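Local coordinates for protein bacteriocin (Streptococcus pyogenes, PDB 2FU2) that probably protects its producer cell against a bacteriocin, as a small helical immunity protein of the EntA_Immun family, at residues Ser12-Glu17 with Gln28-Leu33; Gln56-His61 with Lys67-Leu72. All coordinates share one frame; numbering follows the deposited sequence.

From the N terminus, helix 4-15 runs into the short helix 18-21, and the chain then turns into helix 24-40, which lies back against the first helix. Interaction 1 closes this excursion, with ten residues between its segments, eight of them helical. Helix 44-60 follows, and a six-residue linker without helix, residues 61-66, leads into helix 67-78. Interaction 2 closes that hairpin. The two loops come one after the other along the chain, neither enclosing nor crossing the other. The centres of the contacts lie about 12 Å apart, and their residues touch: Val14 packs on Ser68 and Leu72, and Glu17 OE2 probably hydrogen-bonds Ser68 OG, joining the two halves of the helical bundle.

Interaction 1 (Ser12-Glu17 with Gln28-Leu33); sequences SKVYSE and QAIFEL
Helix 4-15 and helix 24-40 of this helical bundle meet where the C-terminal part of the first, with Val14 and Tyr15, packs on Ile30 and Phe31 of the second. Tyr15 and Ile30 bring the two backbones together, their CA atoms 6.2 Å apart. Ile30 works with both branches. Its CG2, held anti to its own backbone N (CG1 at chi1 -63°), reaches Tyr15 CB at 3.7 Å and sits at the edge of the phenol ring, near the ring plane. Its other branch turns to Val14, where CG1 meets Val14 CG1 at 4.2 Å, one side chain lying square across the other.

Tyr15 swings its ring away from its backbone N (chi1 175°) and runs it beside Phe31, the two side chains extending in a common direction. The touch between them is made by Tyr15 CE1 and Phe31 CB at 3.9 Å, an oblique approach that is no ring stack. Ser16 OG donates to Lys13 O at 2.8 Å, tying this turn back on itself. On the second helix, Gln28 NE2 gives Glu32 OE2 a nearly straight bond of 3.0 Å that lies in the amide plane.

Around this pair, Val14 also lies on Ile69 of helix 67-78, and Ile30 on Leu53 of helix 44-60. No hydrogen bond or salt bridge spans the two segments. Their cohesion therefore rests on shape and apolar burial, with Val14 and Ile30 on the buried side and the aromatic pair toward solvent.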
loop_
_atom_site.group_PDB
_atom_site.type_symbol
_atom_site.label_atom_id
_atom_site.label_comp_id
_atom_site.label_asym_id
_atom_site.label_seq_id
_atom_site.Cartn_x
_atom_site.Cartn_y
_atom_site.Cartn_z
ATOM N N SER A 12 -4.163 0.329 5.457
ATOM C CA SER A 12 -4.784 1.377 6.279
ATOM C C SER A 12 -3.722 2.012 7.151
ATOM O O SER A 12 -3.755 3.230 7.396
ATOM C CB SER A 12 -5.916 0.838 7.165
ATOM O OG SER A 12 -6.953 0.400 6.312
ATOM N N LYS A 13 -2.813 1.161 7.635
ATOM C CA LYS A 13 -1.662 1.587 8.422
ATOM C C LYS A 13 -0.799 2.555 7.634
ATOM O O LYS A 13 -0.438 3.607 8.127
ATOM C CB LYS A 13 -0.830 0.393 8.853
ATOM C CG LYS A 13 0.043 0.747 10.091
ATOM C CD LYS A 13 1.126 -0.259 10.351
ATOM C CE LYS A 13 0.839 -0.945 11.575
ATOM N NZ LYS A 13 0.368 0.162 12.440
ATOM N N VAL A 14 -0.463 2.196 6.407
ATOM C CA VAL A 14 0.234 3.129 5.504
ATOM C C VAL A 14 -0.559 4.448 5.254
ATOM O O VAL A 14 -0.031 5.582 5.433
ATOM C CB VAL A 14 0.567 2.448 4.148
ATOM C CG1 VAL A 14 1.000 3.468 3.137
ATOM C CG2 VAL A 14 1.643 1.359 4.353
ATOM N N TYR A 15 -1.816 4.299 4.866
ATOM C CA TYR A 15 -2.708 5.458 4.691
ATOM C C TYR A 15 -2.677 6.436 5.884
ATOM O O TYR A 15 -2.556 7.607 5.683
ATOM C CB TYR A 15 -4.136 4.962 4.400
ATOM C CG TYR A 15 -5.183 6.038 4.302
ATOM C CD1 TYR A 15 -5.431 6.675 3.099
ATOM C CD2 TYR A 15 -5.982 6.346 5.406
ATOM C CE1 TYR A 15 -6.344 7.666 3.012
ATOM C CE2 TYR A 15 -6.959 7.326 5.332
ATOM C CZ TYR A 15 -7.137 7.992 4.125
ATOM O OH TYR A 15 -8.092 8.978 4.036
ATOM N N SER A 16 -2.786 5.933 7.120
ATOM C CA SER A 16 -2.792 6.797 8.291
ATOM C C SER A 16 -1.471 7.557 8.524
ATOM O O SER A 16 -1.448 8.388 9.418
ATOM C CB SER A 16 -3.152 6.003 9.578
ATOM O OG SER A 16 -2.091 5.067 9.895
ATOM N N GLU A 17 -0.394 7.271 7.753
ATOM C CA GLU A 17 0.919 7.843 8.015
ATOM C C GLU A 17 0.918 9.318 7.639
ATOM O O GLU A 17 0.538 9.662 6.510
ATOM C CB GLU A 17 2.005 7.133 7.186
ATOM C CG GLU A 17 2.393 5.756 7.691
ATOM C CD GLU A 17 3.219 5.800 8.982
ATOM O OE1 GLU A 17 3.832 6.837 9.346
ATOM O OE2 GLU A 17 3.285 4.764 9.639
ATOM N N GLN A 28 -4.359 9.295 -2.057
ATOM C CA GLN A 28 -5.505 8.923 -2.892
ATOM C C GLN A 28 -5.320 7.531 -3.519
ATOM O O GLN A 28 -6.187 6.680 -3.492
ATOM C CB GLN A 28 -5.656 9.959 -4.004
ATOM C CG GLN A 28 -6.906 9.744 -4.878
ATOM C CD GLN A 28 -6.997 10.768 -5.953
ATOM O OE1 GLN A 28 -6.548 11.926 -5.784
ATOM N NE2 GLN A 28 -7.547 10.368 -7.081
ATOM N N ALA A 29 -4.151 7.329 -4.093
ATOM C CA ALA A 29 -3.725 6.035 -4.582
ATOM C C ALA A 29 -3.933 4.914 -3.553
ATOM O O ALA A 29 -4.620 3.888 -3.837
ATOM C CB ALA A 29 -2.261 6.109 -5.038
ATOM N N ILE A 30 -3.354 5.079 -2.368
ATOM C CA ILE A 30 -3.557 4.045 -1.326
ATOM C C ILE A 30 -5.056 3.882 -1.014
ATOM O O ILE A 30 -5.605 2.737 -0.916
ATOM C CB ILE A 30 -2.732 4.358 -0.017
ATOM C CG1 ILE A 30 -1.200 4.338 -0.289
ATOM C CG2 ILE A 30 -3.211 3.459 1.180
ATOM C CD1 ILE A 30 -0.701 2.967 -0.764
ATOM N N PHE A 31 -5.732 5.029 -0.940
ATOM C CA PHE A 31 -7.122 5.039 -0.606
ATOM C C PHE A 31 -7.909 4.222 -1.656
ATOM O O PHE A 31 -8.840 3.469 -1.315
ATOM C CB PHE A 31 -7.634 6.466 -0.489
ATOM C CG PHE A 31 -9.124 6.546 -0.517
ATOM C CD1 PHE A 31 -9.871 6.145 0.584
ATOM C CD2 PHE A 31 -9.785 6.941 -1.682
ATOM C CE1 PHE A 31 -11.271 6.160 0.553
ATOM C CE2 PHE A 31 -11.213 6.983 -1.732
ATOM C CZ PHE A 31 -11.939 6.581 -0.604
ATOM N N GLU A 32 -7.528 4.352 -2.924
ATOM C CA GLU A 32 -8.273 3.704 -3.977
ATOM C C GLU A 32 -8.042 2.211 -4.053
ATOM O O GLU A 32 -8.948 1.458 -4.289
ATOM C CB GLU A 32 -7.963 4.333 -5.320
ATOM C CG GLU A 32 -8.548 5.678 -5.452
ATOM C CD GLU A 32 -8.474 6.260 -6.878
ATOM O OE1 GLU A 32 -8.396 5.466 -7.860
ATOM O OE2 GLU A 32 -8.527 7.514 -7.014
ATOM N N LEU A 33 -6.794 1.806 -3.897
ATOM C CA LEU A 33 -6.429 0.430 -3.832
ATOM C C LEU A 33 -7.133 -0.237 -2.630
ATOM O O LEU A 33 -7.767 -1.311 -2.785
ATOM C CB LEU A 33 -4.890 0.314 -3.747
ATOM C CG LEU A 33 -4.193 0.959 -4.964
ATOM C CD1 LEU A 33 -2.638 0.923 -4.974
ATOM C CD2 LEU A 33 -4.715 0.315 -6.267
#

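Interaction 2 (Gln56-His61 with Lys67-Leu72); sequences QYILTH and KSIFDL
Ile69 lays its CD1 methyl over one face of the Tyr57 ring, and the two side chains run nearly perpendicular. The methyl stands 3.9 Å from the ring centroid and 22° off the ring normal, a CH-pi contact shifted toward the rim, with Tyr57 CD2 and CE2 each 3.7 Å from CD1. The opposite face of the same ring is covered by His61 CD2, 3.3 Å above the plane and over its centre, so the phenol is sandwiched between an isoleucine of the next helix and the histidine just after its own helix. With CG anti to the backbone N (chi1 -174°), the Tyr57 ring is carried toward the C-terminal end of its helix, where His61 follows four residues on.

Ile58 and Ile69 pass one another antiparallel, bringing Ile58 CG1 to within 3.8 Å of Ile69 CG2. Farther out, the CD1 end of Ile58 comes to Phe70 CE1 at 3.9 Å, and Ile58 CG2 reaches the same carbon at an equal distance. Two branches of Ile58 thus converge on one carbon of the phenyl ring, the CD1 methyl lying oblique to it. Behind the contact, Gln56 O accepts from both Thr60 N and Thr60 OG1, which arrive from opposite faces of its carbonyl plane, the hydroxyl at 2.7 Å.

The short helical segments approach to 10.9 Å between axes at 135°, an inclined antiparallel pair. Helix 18-21 lies against the same side chains, with Ile20 touching both Tyr57 and Ile69, while Phe26 of helix 24-40 sets its ring edge-to-face with Tyr57. Ala65 of the linker touches Tyr57 and Phe70, and Leu72, one turn beyond Ile69, packs on Leu11 of helix 4-15.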
loop_
_atom_site.group_PDB
_atom_site.type_symbol
_atom_site.label_atom_id
_atom_site.label_comp_id
_atom_site.label_asym_id
_atom_site.label_seq_id
_atom_site.Cartn_x
_atom_site.Cartn_y
_atom_site.Cartn_z
ATOM N N GLN A 56 7.280 2.492 -6.086
ATOM C CA GLN A 56 7.375 3.862 -6.509
ATOM C C GLN A 56 7.581 4.754 -5.293
ATOM O O GLN A 56 8.435 5.622 -5.309
ATOM C CB GLN A 56 6.108 4.248 -7.249
ATOM C CG GLN A 56 5.775 5.751 -7.227
ATOM C CD GLN A 56 4.623 6.139 -8.171
ATOM O OE1 GLN A 56 3.588 5.466 -8.240
ATOM N NE2 GLN A 56 4.795 7.223 -8.883
ATOM N N TYR A 57 6.816 4.519 -4.216
ATOM C CA TYR A 57 7.000 5.320 -3.003
ATOM C C TYR A 57 8.431 5.121 -2.422
ATOM O O TYR A 57 9.204 6.100 -2.131
ATOM C CB TYR A 57 5.940 4.994 -1.957
ATOM C CG TYR A 57 6.071 5.916 -0.834
ATOM C CD1 TYR A 57 5.326 7.075 -0.795
ATOM C CD2 TYR A 57 7.046 5.699 0.155
ATOM C CE1 TYR A 57 5.506 8.017 0.250
ATOM C CE2 TYR A 57 7.245 6.622 1.210
ATOM C CZ TYR A 57 6.465 7.787 1.252
ATOM O OH TYR A 57 6.645 8.708 2.263
ATOM N N ILE A 58 8.809 3.851 -2.284
ATOM C CA ILE A 58 10.151 3.537 -1.679
ATOM C C ILE A 58 11.294 4.170 -2.498
ATOM O O ILE A 58 12.167 4.883 -1.965
ATOM C CB ILE A 58 10.360 2.004 -1.467
ATOM C CG1 ILE A 58 9.280 1.464 -0.519
ATOM C CG2 ILE A 58 11.704 1.739 -0.900
ATOM C CD1 ILE A 58 9.261 -0.058 -0.339
ATOM N N LEU A 59 11.269 3.935 -3.805
ATOM C CA LEU A 59 12.354 4.437 -4.647
ATOM C C LEU A 59 12.363 5.995 -4.666
ATOM O O LEU A 59 13.436 6.617 -4.706
ATOM C CB LEU A 59 12.208 3.845 -6.017
ATOM C CG LEU A 59 12.414 2.316 -6.146
ATOM C CD1 LEU A 59 12.307 1.902 -7.624
ATOM C CD2 LEU A 59 13.805 1.877 -5.632
ATOM N N THR A 60 11.169 6.612 -4.610
ATOM C CA THR A 60 11.064 8.045 -4.752
ATOM C C THR A 60 11.686 8.664 -3.517
ATOM O O THR A 60 12.241 9.738 -3.576
ATOM C CB THR A 60 9.586 8.517 -4.940
ATOM O OG1 THR A 60 9.083 8.051 -6.194
ATOM C CG2 THR A 60 9.487 10.030 -4.999
ATOM N N HIS A 61 11.561 7.971 -2.385
ATOM C CA HIS A 61 12.044 8.500 -1.125
ATOM C C HIS A 61 13.357 7.928 -0.678
ATOM O O HIS A 61 13.676 8.005 0.478
ATOM C CB HIS A 61 11.012 8.271 -0.075
ATOM C CG HIS A 61 9.833 9.150 -0.239
ATOM N ND1 HIS A 61 9.770 10.405 0.336
ATOM C CD2 HIS A 61 8.700 8.996 -0.969
ATOM C CE1 HIS A 61 8.624 10.971 -0.006
ATOM N NE2 HIS A 61 7.949 10.131 -0.781
ATOM N N LYS A 67 8.155 2.197 8.707
ATOM C CA LYS A 67 8.117 0.744 8.762
ATOM C C LYS A 67 6.899 0.185 8.025
ATOM O O LYS A 67 7.009 -0.820 7.310
ATOM C CB LYS A 67 8.158 0.224 10.223
ATOM C CG LYS A 67 8.119 -1.354 10.416
ATOM C CD LYS A 67 8.755 -1.949 11.733
ATOM C CE LYS A 67 8.227 -1.309 13.094
ATOM N NZ LYS A 67 8.622 -1.894 14.511
ATOM N N SER A 68 5.745 0.848 8.197
ATOM C CA SER A 68 4.490 0.328 7.642
ATOM C C SER A 68 4.552 0.145 6.130
ATOM O O SER A 68 3.942 -0.750 5.567
ATOM C CB SER A 68 3.316 1.231 8.022
ATOM O OG SER A 68 3.486 2.544 7.528
ATOM N N ILE A 69 5.322 0.983 5.479
ATOM C CA ILE A 69 5.487 0.950 4.014
ATOM C C ILE A 69 6.253 -0.298 3.645
ATOM O O ILE A 69 5.860 -1.063 2.759
ATOM C CB ILE A 69 6.167 2.229 3.548
ATOM C CG1 ILE A 69 5.237 3.421 3.875
ATOM C CG2 ILE A 69 6.584 2.156 2.047
ATOM C CD1 ILE A 69 4.832 4.304 2.703
ATOM N N PHE A 70 7.311 -0.546 4.382
ATOM C CA PHE A 70 8.057 -1.775 4.183
ATOM C C PHE A 70 7.278 -3.017 4.561
ATOM O O PHE A 70 7.422 -4.061 3.895
ATOM C CB PHE A 70 9.374 -1.722 4.925
ATOM C CG PHE A 70 10.403 -0.803 4.275
ATOM C CD1 PHE A 70 10.974 -1.124 3.029
ATOM C CD2 PHE A 70 10.796 0.393 4.910
ATOM C CE1 PHE A 70 11.953 -0.249 2.427
ATOM C CE2 PHE A 70 11.766 1.240 4.349
ATOM C CZ PHE A 70 12.342 0.936 3.112
ATOM N N ASP A 71 6.490 -2.926 5.642
ATOM C CA ASP A 71 5.607 -3.988 6.028
ATOM C C ASP A 71 4.590 -4.390 4.926
ATOM O O ASP A 71 4.563 -5.541 4.487
ATOM C CB ASP A 71 4.845 -3.590 7.291
ATOM C CG ASP A 71 5.695 -3.650 8.549
ATOM O OD1 ASP A 71 6.868 -4.103 8.535
ATOM O OD2 ASP A 71 5.156 -3.203 9.580
ATOM N N LEU A 72 3.746 -3.442 4.510
ATOM C CA LEU A 72 2.937 -3.565 3.313
ATOM C C LEU A 72 3.707 -4.077 2.107
ATOM O O LEU A 72 3.297 -5.032 1.434
ATOM C CB LEU A 72 2.302 -2.203 2.938
ATOM C CG LEU A 72 1.431 -2.189 1.695
ATOM C CD1 LEU A 72 0.332 -3.320 1.712
ATOM C CD2 LEU A 72 0.763 -0.818 1.583
#